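Local coordinates for uncharacterized protein YmzC (Bacillus subtilis, PDB 3KVP) that is of unknown function but belongs to the YmzC-like family, this fragment forming an antiparallel beta sheet followed by a C-terminal helix and packing against other copies of itself, at residues K56-A59 against D60-E64. Residues are numbered along the deposited sequence; the frame is centred on the assembly and turned at random.
Sequences KEYA and DDELE
The strand ending at A59 turns directly into the helix beginning at D60, the two short axes lying 74° apart, and the carbonyl of A59, in the N-cap position, accepts from the third and fourth residues of the helix. A59 O accepts from E62 N at 2.9 Å and from L63 N at 3.3 Å; both bonds are weak, so this oxygen is held by two modest interactions rather than one strong one.

E62 returns the contact with its side chain. Its CG stands between the backbone N and the carbonyl carbon (chi1 67°), and the chain runs on extended, which carries the carboxylate back past the helix start to the strand. There A59 N donates to E62 OE1 at 3.3 Å and 160°, a nearly straight but long and weak bond. This is the glutamate half of a capping box; the methyl of A59 has no polar atom to return a bond to E62 N, so the box is half formed. E62 OE2 lies at the edge of the Y58 ring, near its plane, 3.9 Å from Y58 CD1, with the carboxylate turned almost perpendicular to the ring.

L63 meets Y58 with both methyls: its CD1 lies 3.8 Å from Y58 CB, while its CD2 sits over one ring face, 4.0 Å above the plane and displaced toward the rim. With an alanine here both methyls are gone, and the Y58 face would probably lose apolar cover on this side, with a gap likely toward I40 of the same chain and Y43 of the second subunit.

D60 turns to the second subunit, where its OD1 bonds Y43 OH. Because the bonds around A59 are all weak, the turn probably depends also on the Y58-L63 packing and the second-subunit contacts to fix it.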
ATOM      1  N   LYS D  56      14.652   3.950 -11.619  1.00 65.53           N
ATOM      2  CA  LYS D  56      14.587   5.398 -11.824  1.00 61.51           C
ATOM      3  C   LYS D  56      14.470   6.181 -10.514  1.00 63.59           C
ATOM      4  O   LYS D  56      13.861   5.712  -9.554  1.00 61.93           O
ATOM      5  CB  LYS D  56      13.442   5.755 -12.778  1.00 58.35           C
ATOM      6  CG  LYS D  56      13.563   7.142 -13.412  1.00 62.97           C
ATOM      7  CD  LYS D  56      14.317   7.094 -14.735  1.00 71.77           C
ATOM      8  CE  LYS D  56      15.011   8.418 -15.029  1.00 79.09           C
ATOM      9  NZ  LYS D  56      16.181   8.659 -14.121  1.00 84.99           N
ATOM     10  N   GLU D  57      15.082   7.365 -10.477  1.00 70.00           N
ATOM     11  CA  GLU D  57      15.081   8.212  -9.285  1.00 76.18           C
ATOM     12  C   GLU D  57      14.829   9.685  -9.622  1.00 80.13           C
ATOM     13  O   GLU D  57      15.492  10.271 -10.492  1.00 79.03           O
ATOM     14  CB  GLU D  57      16.383   8.069  -8.482  1.00 87.19           C
ATOM     15  CG  GLU D  57      16.201   7.370  -7.121  1.00 99.12           C
ATOM     16  CD  GLU D  57      17.431   7.451  -6.188  1.00108.17           C
ATOM     17  OE1 GLU D  57      18.589   7.281  -6.655  1.00106.82           O
ATOM     18  OE2 GLU D  57      17.221   7.667  -4.968  1.00110.54           O
ATOM     19  N   TYR D  58      13.856  10.265  -8.919  1.00 77.97           N
ATOM     20  CA  TYR D  58      13.469  11.656  -9.090  1.00 74.20           C
ATOM     21  C   TYR D  58      13.416  12.359  -7.746  1.00 77.64           C
ATOM     22  O   TYR D  58      12.950  11.797  -6.752  1.00 79.50           O
ATOM     23  CB  TYR D  58      12.073  11.750  -9.684  1.00 65.81           C
ATOM     24  CG  TYR D  58      11.946  11.372 -11.125  1.00 62.73           C
ATOM     25  CD1 TYR D  58      12.198  12.303 -12.122  1.00 68.24           C
ATOM     26  CD2 TYR D  58      11.525  10.103 -11.500  1.00 60.69           C
ATOM     27  CE1 TYR D  58      12.057  11.982 -13.471  1.00 68.94           C
ATOM     28  CE2 TYR D  58      11.374   9.762 -12.852  1.00 64.39           C
ATOM     29  CZ  TYR D  58      11.651  10.712 -13.833  1.00 67.73           C
ATOM     30  OH  TYR D  58      11.521  10.412 -15.173  1.00 64.82           O
ATOM     31  N   ALA D  59      13.877  13.601  -7.719  1.00 77.05           N
ATOM     32  CA  ALA D  59      13.530  14.488  -6.624  1.00 72.23           C
ATOM     33  C   ALA D  59      12.124  15.043  -6.900  1.00 68.01           C
ATOM     34  O   ALA D  59      11.870  15.613  -7.956  1.00 65.58           O
ATOM     35  CB  ALA D  59      14.553  15.602  -6.512  1.00 71.35           C
ATOM     36  N   ASP D  60      11.203  14.845  -5.966  1.00 72.95           N
ATOM     37  CA  ASP D  60       9.834  15.345  -6.114  1.00 78.14           C
ATOM     38  C   ASP D  60       9.725  16.807  -6.593  1.00 75.81           C
ATOM     39  O   ASP D  60       8.785  17.176  -7.299  1.00 75.03           O
ATOM     40  CB  ASP D  60       9.077  15.177  -4.798  1.00 87.20           C
ATOM     41  CG  ASP D  60       7.654  15.689  -4.877  1.00 99.03           C
ATOM     42  OD1 ASP D  60       6.923  15.280  -5.815  1.00 99.86           O
ATOM     43  OD2 ASP D  60       7.269  16.496  -3.997  1.00104.43           O
ATOM     44  N   ASP D  61      10.670  17.646  -6.202  1.00 77.54           N
ATOM     45  CA  ASP D  61      10.618  19.040  -6.608  1.00 84.81           C
ATOM     46  C   ASP D  61      10.768  19.179  -8.120  1.00 83.39           C
ATOM     47  O   ASP D  61      10.106  20.018  -8.739  1.00 87.63           O
ATOM     48  CB  ASP D  61      11.696  19.851  -5.901  1.00 96.43           C
ATOM     49  CG  ASP D  61      13.067  19.250  -6.081  1.00110.79           C
ATOM     50  OD1 ASP D  61      13.204  18.038  -5.812  1.00114.68           O
ATOM     51  OD2 ASP D  61      14.001  19.972  -6.497  1.00115.32           O
ATOM     52  N   GLU D  62      11.636  18.375  -8.724  1.00 76.78           N
ATOM     53  CA  GLU D  62      11.813  18.479 -10.167  1.00 78.76           C
ATOM     54  C   GLU D  62      10.550  17.980 -10.845  1.00 73.66           C
ATOM     55  O   GLU D  62      10.169  18.475 -11.905  1.00 79.24           O
ATOM     56  CB  GLU D  62      13.073  17.754 -10.674  1.00 86.34           C
ATOM     57  CG  GLU D  62      13.055  16.230 -10.555  1.00 92.16           C
ATOM     58  CD  GLU D  62      14.279  15.559 -11.197  1.00 99.16           C
ATOM     59  OE1 GLU D  62      15.141  15.005 -10.462  1.00 93.42           O
ATOM     60  OE2 GLU D  62      14.371  15.582 -12.445  1.00104.80           O
ATOM     61  N   LEU D  63       9.879  17.022 -10.213  1.00 64.87           N
ATOM     62  CA  LEU D  63       8.586  16.569 -10.709  1.00 61.94           C
ATOM     63  C   LEU D  63       7.561  17.693 -10.635  1.00 64.44           C
ATOM     64  O   LEU D  63       6.826  17.936 -11.592  1.00 66.72           O
ATOM     65  CB  LEU D  63       8.099  15.340  -9.937  1.00 60.12           C
ATOM     66  CG  LEU D  63       8.809  14.044 -10.330  1.00 60.89           C
ATOM     67  CD1 LEU D  63       8.472  12.916  -9.386  1.00 58.47           C
ATOM     68  CD2 LEU D  63       8.430  13.677 -11.751  1.00 62.81           C
ATOM     69  N   GLU D  64       7.515  18.389  -9.504  1.00 67.36           N
ATOM     70  CA  GLU D  64       6.580  19.504  -9.351  1.00 69.24           C
ATOM     71  C   GLU D  64       6.824  20.547 -10.414  1.00 69.92           C
ATOM     72  O   GLU D  64       5.881  21.065 -11.019  1.00 68.54           O
ATOM     73  CB  GLU D  64       6.722  20.157  -7.987  1.00 73.20           C
ATOM     74  CG  GLU D  64       5.451  20.142  -7.179  1.00 81.65           C
ATOM     75  CD  GLU D  64       5.469  19.063  -6.123  1.00 91.91           C
ATOM     76  OE1 GLU D  64       4.635  18.137  -6.205  1.00 92.18           O
ATOM     77  OE2 GLU D  64       6.332  19.137  -5.219  1.00 99.26           O
TER